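Probable methyltransferase (Bordetella pertussis, PDB 3KTY) probably transfers methyl groups from S-adenosylmethionine to RNA, this chain being the SpoU-type (TrmH-family) methyltransferase domain of a longer protein. Local coordinates at residues T16-P21 with L39-P44; R12-Q17 with V120-L125. All coordinates share one frame; numbering follows the deposited sequence.

Interaction 1: T16-P21 with L39-P44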
ATOM      1  N   THR A  16       3.084 -16.548  -7.463  1.00 40.70           N
ATOM      2  CA  THR A  16       3.789 -17.549  -8.255  1.00 42.01           C
ATOM      3  C   THR A  16       5.330 -17.431  -8.277  1.00 45.69           C
ATOM      4  O   THR A  16       5.909 -16.357  -8.464  1.00 45.58           O
ATOM      5  CB  THR A  16       3.282 -17.598  -9.700  1.00 49.49           C
ATOM      6  OG1 THR A  16       3.691 -16.409 -10.379  1.00 53.65           O
ATOM      7  CG2 THR A  16       1.767 -17.751  -9.744  1.00 42.19           C
ATOM      8  N   GLN A  17       5.985 -18.568  -8.088  1.00 45.36           N
ATOM      9  CA  GLN A  17       7.436 -18.630  -8.104  1.00 48.60           C
ATOM     10  C   GLN A  17       8.108 -17.736  -7.054  1.00 45.35           C
ATOM     11  O   GLN A  17       9.184 -17.218  -7.309  1.00 43.19           O
ATOM     12  CB  GLN A  17       7.960 -18.280  -9.493  1.00 43.35           C
ATOM     13  CG  GLN A  17       8.044 -19.441 -10.432  1.00 52.06           C
ATOM     14  CD  GLN A  17       6.838 -19.549 -11.332  1.00 68.02           C
ATOM     15  OE1 GLN A  17       5.933 -20.356 -11.091  1.00 75.69           O
ATOM     16  NE2 GLN A  17       6.821 -18.745 -12.389  1.00 66.75           N
ATOM     17  N   PRO A  18       7.481 -17.547  -5.874  1.00 43.51           N
ATOM     18  CA  PRO A  18       8.165 -16.702  -4.892  1.00 50.18           C
ATOM     19  C   PRO A  18       9.584 -17.173  -4.746  1.00 49.07           C
ATOM     20  O   PRO A  18       9.822 -18.354  -4.567  1.00 46.74           O
ATOM     21  CB  PRO A  18       7.409 -16.983  -3.585  1.00 48.56           C
ATOM     22  CG  PRO A  18       6.637 -18.243  -3.842  1.00 42.61           C
ATOM     23  CD  PRO A  18       6.271 -18.134  -5.294  1.00 33.13           C
ATOM     24  N   SER A  19      10.508 -16.235  -4.810  1.00 54.85           N
ATOM     25  CA  SER A  19      11.930 -16.540  -4.819  1.00 56.12           C
ATOM     26  C   SER A  19      12.548 -16.188  -3.471  1.00 64.85           C
ATOM     27  O   SER A  19      13.450 -16.879  -3.006  1.00 65.03           O
ATOM     28  CB  SER A  19      12.601 -15.760  -5.950  1.00 47.79           C
ATOM     29  OG  SER A  19      13.993 -15.925  -5.922  1.00 66.53           O
ATOM     30  N   HIS A  20      12.037 -15.122  -2.843  1.00 68.95           N
ATOM     31  CA  HIS A  20      12.580 -14.588  -1.586  1.00 63.09           C
ATOM     32  C   HIS A  20      11.653 -14.862  -0.389  1.00 55.90           C
ATOM     33  O   HIS A  20      10.538 -14.364  -0.357  1.00 55.54           O
ATOM     34  CB  HIS A  20      12.779 -13.077  -1.725  1.00 65.07           C
ATOM     35  CG  HIS A  20      13.616 -12.673  -2.905  1.00 71.47           C
ATOM     36  ND1 HIS A  20      14.994 -12.746  -2.904  1.00 73.33           N
ATOM     37  CD2 HIS A  20      13.269 -12.160  -4.112  1.00 70.00           C
ATOM     38  CE1 HIS A  20      15.459 -12.314  -4.064  1.00 76.39           C
ATOM     39  NE2 HIS A  20      14.434 -11.955  -4.817  1.00 67.16           N
ATOM     40  N   PRO A  21      12.111 -15.658   0.599  1.00 48.26           N
ATOM     41  CA  PRO A  21      11.294 -16.039   1.766  1.00 52.18           C
ATOM     42  C   PRO A  21      10.788 -14.867   2.610  1.00 59.10           C
ATOM     43  O   PRO A  21       9.679 -14.929   3.138  1.00 56.30           O
ATOM     44  CB  PRO A  21      12.233 -16.919   2.589  1.00 58.15           C
ATOM     45  CG  PRO A  21      13.165 -17.492   1.603  1.00 52.65           C
ATOM     46  CD  PRO A  21      13.375 -16.392   0.563  1.00 43.92           C
ATOM     47  N   LEU A  39      -3.399 -17.141   1.959  1.00 24.89           N
ATOM     48  CA  LEU A  39      -2.237 -16.977   1.100  1.00 26.22           C
ATOM     49  C   LEU A  39      -1.829 -18.315   0.475  1.00 29.52           C
ATOM     50  O   LEU A  39      -1.709 -19.309   1.155  1.00 27.26           O
ATOM     51  CB  LEU A  39      -1.068 -16.422   1.903  1.00 19.42           C
ATOM     52  CG  LEU A  39       0.274 -16.284   1.162  1.00 35.30           C
ATOM     53  CD1 LEU A  39       0.282 -15.137   0.176  1.00 22.70           C
ATOM     54  CD2 LEU A  39       1.356 -16.066   2.187  1.00 38.70           C
ATOM     55  N   VAL A  40      -1.597 -18.289  -0.829  1.00 28.93           N
ATOM     56  CA  VAL A  40      -1.261 -19.443  -1.590  1.00 19.99           C
ATOM     57  C   VAL A  40       0.026 -19.216  -2.374  1.00 24.49           C
ATOM     58  O   VAL A  40       0.193 -18.199  -3.037  1.00 30.96           O
ATOM     59  CB  VAL A  40      -2.413 -19.787  -2.602  1.00 29.67           C
ATOM     60  CG1 VAL A  40      -2.039 -21.058  -3.390  1.00 27.16           C
ATOM     61  CG2 VAL A  40      -3.726 -20.000  -1.877  1.00 25.38           C
ATOM     62  N   LEU A  41       0.922 -20.171  -2.314  1.00 26.32           N
ATOM     63  CA  LEU A  41       2.152 -20.129  -3.093  1.00 28.58           C
ATOM     64  C   LEU A  41       2.147 -21.184  -4.198  1.00 38.45           C
ATOM     65  O   LEU A  41       1.818 -22.332  -3.941  1.00 32.55           O
ATOM     66  CB  LEU A  41       3.311 -20.465  -2.187  1.00 22.68           C
ATOM     67  CG  LEU A  41       3.593 -19.591  -0.945  1.00 33.11           C
ATOM     68  CD1 LEU A  41       4.961 -19.921  -0.476  1.00 30.54           C
ATOM     69  CD2 LEU A  41       3.528 -18.131  -1.307  1.00 34.64           C
ATOM     70  N   VAL A  42       2.518 -20.798  -5.415  1.00 33.42           N
ATOM     71  CA  VAL A  42       2.679 -21.746  -6.503  1.00 30.86           C
ATOM     72  C   VAL A  42       4.160 -21.864  -6.910  1.00 38.28           C
ATOM     73  O   VAL A  42       4.816 -20.860  -7.203  1.00 40.96           O
ATOM     74  CB  VAL A  42       1.839 -21.335  -7.727  1.00 31.72           C
ATOM     75  CG1 VAL A  42       2.266 -22.117  -8.973  1.00 32.07           C
ATOM     76  CG2 VAL A  42       0.346 -21.524  -7.437  1.00 37.14           C
ATOM     77  N   ALA A  43       4.683 -23.085  -6.892  1.00 38.43           N
ATOM     78  CA  ALA A  43       6.036 -23.388  -7.366  1.00 34.61           C
ATOM     79  C   ALA A  43       7.095 -22.528  -6.709  1.00 39.47           C
ATOM     80  O   ALA A  43       7.843 -21.849  -7.381  1.00 46.41           O
ATOM     81  CB  ALA A  43       6.136 -23.268  -8.899  1.00 25.88           C
ATOM     82  N   PRO A  44       7.161 -22.557  -5.383  1.00 41.24           N
ATOM     83  CA  PRO A  44       8.166 -21.694  -4.757  1.00 44.08           C
ATOM     84  C   PRO A  44       9.550 -22.250  -5.028  1.00 43.55           C
ATOM     85  O   PRO A  44       9.681 -23.440  -5.364  1.00 49.23           O
ATOM     86  CB  PRO A  44       7.829 -21.784  -3.274  1.00 41.27           C
ATOM     87  CG  PRO A  44       7.061 -23.098  -3.162  1.00 39.78           C
ATOM     88  CD  PRO A  44       6.262 -23.184  -4.407  1.00 39.48           C
TER
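At the C-terminal ends of two neighbouring parallel strands, the loop that leaves strand 11-16 runs across the end of strand 39-42, with Q17 and P18 set against V42, A43 and P44. Across the two segments a backbone bond runs from Q17 N to V42 O, 2.7 Å long and nearly straight (163° at the hydrogen). CA of the same Q17 points its hydrogen at the next carbonyl, A43 O, 3.3 Å away, so two successive carbonyls of 42-43 are used by one residue. Both Q17 and A43 have positive phi, and with these turns the two chains leave the strand geometry together. Because strand 11-16 leads through this loop into helix 21-33, which returns the chain to parallel strand 39-42, the contact closes a beta-alpha-beta crossover of the kind from which the alpha-beta-alpha sandwich of SPOUT methyltransferases is built. P18 supplies most of the apolar packing. Its CG lies 3.8 Å from CB of P44, the two prolines side by side and pointing the same way, and 4.0 Å from CD2 of L41, whose other methyl also approaches CG. The Q17 side chain starts off away from the partner but bends at chi2 (96°), which brings OE1 back to 3.7 Å from CB of A43. T16 and V42 lie side by side on one face of the sheet, CG2 of the threonine 4.1 Å from CB of the valine; L132 and Q136 also touch the threonine.

Interaction 2: R12-Q17 with V120-L125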
ATOM      1  N   ARG A  12      -8.585 -14.956  -2.106  1.00 25.56           N
ATOM      2  CA  ARG A  12      -7.264 -15.603  -2.010  1.00 27.74           C
ATOM      3  C   ARG A  12      -6.210 -14.876  -2.758  1.00 28.62           C
ATOM      4  O   ARG A  12      -6.472 -14.407  -3.866  1.00 36.83           O
ATOM      5  CB  ARG A  12      -7.320 -16.990  -2.631  1.00 31.36           C
ATOM      6  CG  ARG A  12      -7.893 -17.932  -1.684  1.00 49.08           C
ATOM      7  CD  ARG A  12      -8.968 -18.646  -2.339  1.00 55.12           C
ATOM      8  NE  ARG A  12      -8.491 -19.957  -2.644  1.00 54.34           N
ATOM      9  CZ  ARG A  12      -9.000 -21.066  -2.140  1.00 48.82           C
ATOM     10  NH1 ARG A  12     -10.025 -21.043  -1.303  1.00 50.41           N
ATOM     11  NH2 ARG A  12      -8.459 -22.189  -2.489  1.00 39.59           N
ATOM     12  N   PHE A  13      -4.998 -14.843  -2.197  1.00 34.89           N
ATOM     13  CA  PHE A  13      -3.846 -14.210  -2.863  1.00 29.21           C
ATOM     14  C   PHE A  13      -2.791 -15.239  -3.209  1.00 31.49           C
ATOM     15  O   PHE A  13      -2.235 -15.910  -2.345  1.00 31.51           O
ATOM     16  CB  PHE A  13      -3.235 -13.105  -1.988  1.00 30.08           C
ATOM     17  CG  PHE A  13      -4.226 -12.042  -1.585  1.00 31.01           C
ATOM     18  CD1 PHE A  13      -4.272 -10.833  -2.248  1.00 29.94           C
ATOM     19  CD2 PHE A  13      -5.145 -12.284  -0.587  1.00 32.30           C
ATOM     20  CE1 PHE A  13      -5.203  -9.861  -1.901  1.00 27.89           C
ATOM     21  CE2 PHE A  13      -6.060 -11.329  -0.225  1.00 34.86           C
ATOM     22  CZ  PHE A  13      -6.097 -10.124  -0.881  1.00 31.80           C
ATOM     23  N   ILE A  14      -2.513 -15.324  -4.496  1.00 27.11           N
ATOM     24  CA  ILE A  14      -1.634 -16.318  -5.044  1.00 24.63           C
ATOM     25  C   ILE A  14      -0.325 -15.749  -5.569  1.00 29.17           C
ATOM     26  O   ILE A  14      -0.308 -14.996  -6.535  1.00 29.56           O
ATOM     27  CB  ILE A  14      -2.352 -17.119  -6.142  1.00 22.68           C
ATOM     28  CG1 ILE A  14      -3.664 -17.641  -5.556  1.00 18.10           C
ATOM     29  CG2 ILE A  14      -1.440 -18.292  -6.627  1.00 20.72           C
ATOM     30  CD1 ILE A  14      -4.474 -18.510  -6.502  1.00 24.63           C
HETATM   31  N   MSE A  15       0.774 -16.132  -4.924  1.00 24.57           N
HETATM   32  CA  MSE A  15       2.095 -15.736  -5.393  1.00 32.16           C
HETATM   33  C   MSE A  15       2.757 -16.833  -6.215  1.00 36.74           C
HETATM   34  O   MSE A  15       2.985 -17.932  -5.712  1.00 30.71           O
HETATM   35  CB  MSE A  15       2.995 -15.454  -4.193  1.00 33.27           C
HETATM   36  CG  MSE A  15       2.621 -14.229  -3.364  1.00 36.22           C
HETATM   37 SE   MSE A  15       3.716 -14.276  -1.747  0.58 48.12          SE
HETATM   38  CE  MSE A  15       5.398 -13.469  -2.431  1.00 33.80           C
ATOM     39  N   THR A  16       3.084 -16.548  -7.463  1.00 40.70           N
ATOM     40  CA  THR A  16       3.789 -17.549  -8.255  1.00 42.01           C
ATOM     41  C   THR A  16       5.330 -17.431  -8.277  1.00 45.69           C
ATOM     42  O   THR A  16       5.909 -16.357  -8.464  1.00 45.58           O
ATOM     43  CB  THR A  16       3.282 -17.598  -9.700  1.00 49.49           C
ATOM     44  OG1 THR A  16       3.691 -16.409 -10.379  1.00 53.65           O
ATOM     45  CG2 THR A  16       1.767 -17.751  -9.744  1.00 42.19           C
ATOM     46  N   GLN A  17       5.985 -18.568  -8.088  1.00 45.36           N
ATOM     47  CA  GLN A  17       7.436 -18.630  -8.104  1.00 48.60           C
ATOM     48  C   GLN A  17       8.108 -17.736  -7.054  1.00 45.35           C
ATOM     49  O   GLN A  17       9.184 -17.218  -7.309  1.00 43.19           O
ATOM     50  CB  GLN A  17       7.960 -18.280  -9.493  1.00 43.35           C
ATOM     51  CG  GLN A  17       8.044 -19.441 -10.432  1.00 52.06           C
ATOM     52  CD  GLN A  17       6.838 -19.549 -11.332  1.00 68.02           C
ATOM     53  OE1 GLN A  17       5.933 -20.356 -11.091  1.00 75.69           O
ATOM     54  NE2 GLN A  17       6.821 -18.745 -12.389  1.00 66.75           N
ATOM     55  N   VAL A 120     -15.384 -17.602  -5.378  1.00 36.36           N
ATOM     56  CA  VAL A 120     -14.109 -17.428  -4.748  1.00 27.62           C
ATOM     57  C   VAL A 120     -13.320 -16.543  -5.650  1.00 26.52           C
ATOM     58  O   VAL A 120     -13.289 -16.736  -6.871  1.00 34.37           O
ATOM     59  CB  VAL A 120     -13.342 -18.745  -4.609  1.00 36.06           C
ATOM     60  CG1 VAL A 120     -11.950 -18.458  -4.041  1.00 35.98           C
ATOM     61  CG2 VAL A 120     -14.096 -19.650  -3.704  1.00 30.30           C
ATOM     62  N   VAL A 121     -12.673 -15.557  -5.051  1.00 31.08           N
ATOM     63  CA  VAL A 121     -11.938 -14.598  -5.841  1.00 34.11           C
ATOM     64  C   VAL A 121     -10.479 -14.768  -5.551  1.00 27.94           C
ATOM     65  O   VAL A 121     -10.074 -14.931  -4.398  1.00 28.87           O
ATOM     66  CB  VAL A 121     -12.378 -13.119  -5.536  1.00 37.02           C
ATOM     67  CG1 VAL A 121     -11.405 -12.128  -6.162  1.00 33.12           C
ATOM     68  CG2 VAL A 121     -13.753 -12.880  -6.068  1.00 31.09           C
ATOM     69  N   ALA A 122      -9.680 -14.719  -6.601  1.00 24.80           N
ATOM     70  CA  ALA A 122      -8.252 -14.746  -6.394  1.00 27.41           C
ATOM     71  C   ALA A 122      -7.577 -13.629  -7.123  1.00 30.66           C
ATOM     72  O   ALA A 122      -7.949 -13.262  -8.259  1.00 25.13           O
ATOM     73  CB  ALA A 122      -7.627 -16.121  -6.799  1.00 18.52           C
ATOM     74  N   ILE A 123      -6.568 -13.101  -6.439  1.00 35.45           N
ATOM     75  CA  ILE A 123      -5.579 -12.224  -7.027  1.00 27.79           C
ATOM     76  C   ILE A 123      -4.304 -12.993  -7.234  1.00 25.52           C
ATOM     77  O   ILE A 123      -3.787 -13.581  -6.299  1.00 29.71           O
ATOM     78  CB  ILE A 123      -5.259 -11.084  -6.073  1.00 36.70           C
ATOM     79  CG1 ILE A 123      -6.556 -10.378  -5.696  1.00 38.49           C
ATOM     80  CG2 ILE A 123      -4.332 -10.060  -6.776  1.00 41.11           C
ATOM     81  CD1 ILE A 123      -7.249  -9.783  -6.891  1.00 33.17           C
ATOM     82  N   VAL A 124      -3.794 -12.965  -8.455  1.00 26.44           N
ATOM     83  CA  VAL A 124      -2.600 -13.713  -8.842  1.00 27.57           C
ATOM     84  C   VAL A 124      -1.393 -12.844  -9.193  1.00 33.89           C
ATOM     85  O   VAL A 124      -1.423 -12.091 -10.167  1.00 34.05           O
ATOM     86  CB  VAL A 124      -2.920 -14.596 -10.087  1.00 33.88           C
ATOM     87  CG1 VAL A 124      -1.715 -15.495 -10.473  1.00 29.13           C
ATOM     88  CG2 VAL A 124      -4.173 -15.443  -9.846  1.00 22.35           C
ATOM     89  N   LEU A 125      -0.318 -12.978  -8.428  1.00 37.54           N
ATOM     90  CA  LEU A 125       0.921 -12.214  -8.662  1.00 42.88           C
ATOM     91  C   LEU A 125       2.135 -13.036  -9.058  1.00 38.98           C
ATOM     92  O   LEU A 125       2.413 -14.079  -8.459  1.00 38.26           O
ATOM     93  CB  LEU A 125       1.345 -11.535  -7.383  1.00 43.96           C
ATOM     94  CG  LEU A 125       0.359 -10.597  -6.736  1.00 57.51           C
ATOM     95  CD1 LEU A 125      -0.517 -11.398  -5.778  1.00 55.77           C
ATOM     96  CD2 LEU A 125       1.155  -9.479  -6.011  1.00 39.68           C
TER
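R12, I14 and T16 knit strand 11-16 to strand 121-125 through a parallel ladder of five backbone hydrogen bonds. R12 and I14 each use both N and O: I123 N binds R12 O, I14 N binds I123 O at 2.8 Å, and L125 N returns to I14 O. T16 N to L125 O closes the ladder at 2.7 Å with an angle of 177°, while R12 N to V121 O is more bent. The strand axes approach to 4.7 Å and are turned 22° from parallel. Packing is close on both faces in the buried middle. F13 lies alongside I123, its CD1 4.0 Å from CB of the isoleucine, and L125 sets CD1 3.7 Å from I14 O. On the other face I14, with CG1 anti to its carbonyl carbon (chi1 -53°), extends CD1 to 4.0 Å from CB of A122. The solvent side is at the start of the strands, where R12 and V120 are partly exposed; even there the bent arginine chain crosses V120 obliquely with CD of R12 3.4 Å from CG1 of V120. Helix 157-172 covers F13, I123 and L125, helix 75-79 packs on I14 and V124, and strand 39-42 flanks 11-16 on its other edge.

Strand 11-16 is the shared element: interaction 2 uses its edge toward 121-125, and interaction 1 takes up its C-terminal end and the following loop against 39-44. The two centres lie about 10 Å apart; T16 takes part in both, whereas Q17, though in both segments, touches 39-44 but not 120-125. Between them the ladder toward 39-42 continues, with probable hydrogen bonds from M15 N to V40 O and from V40 N to F13 O, each 2.9 Å. V42 CG2 also packs on I14 CG2 at 3.8 Å, joining the apolar face of one contact to the other. Interaction 2 is the more central, about 4 Å from the centre of the chain against 11 Å for interaction 1.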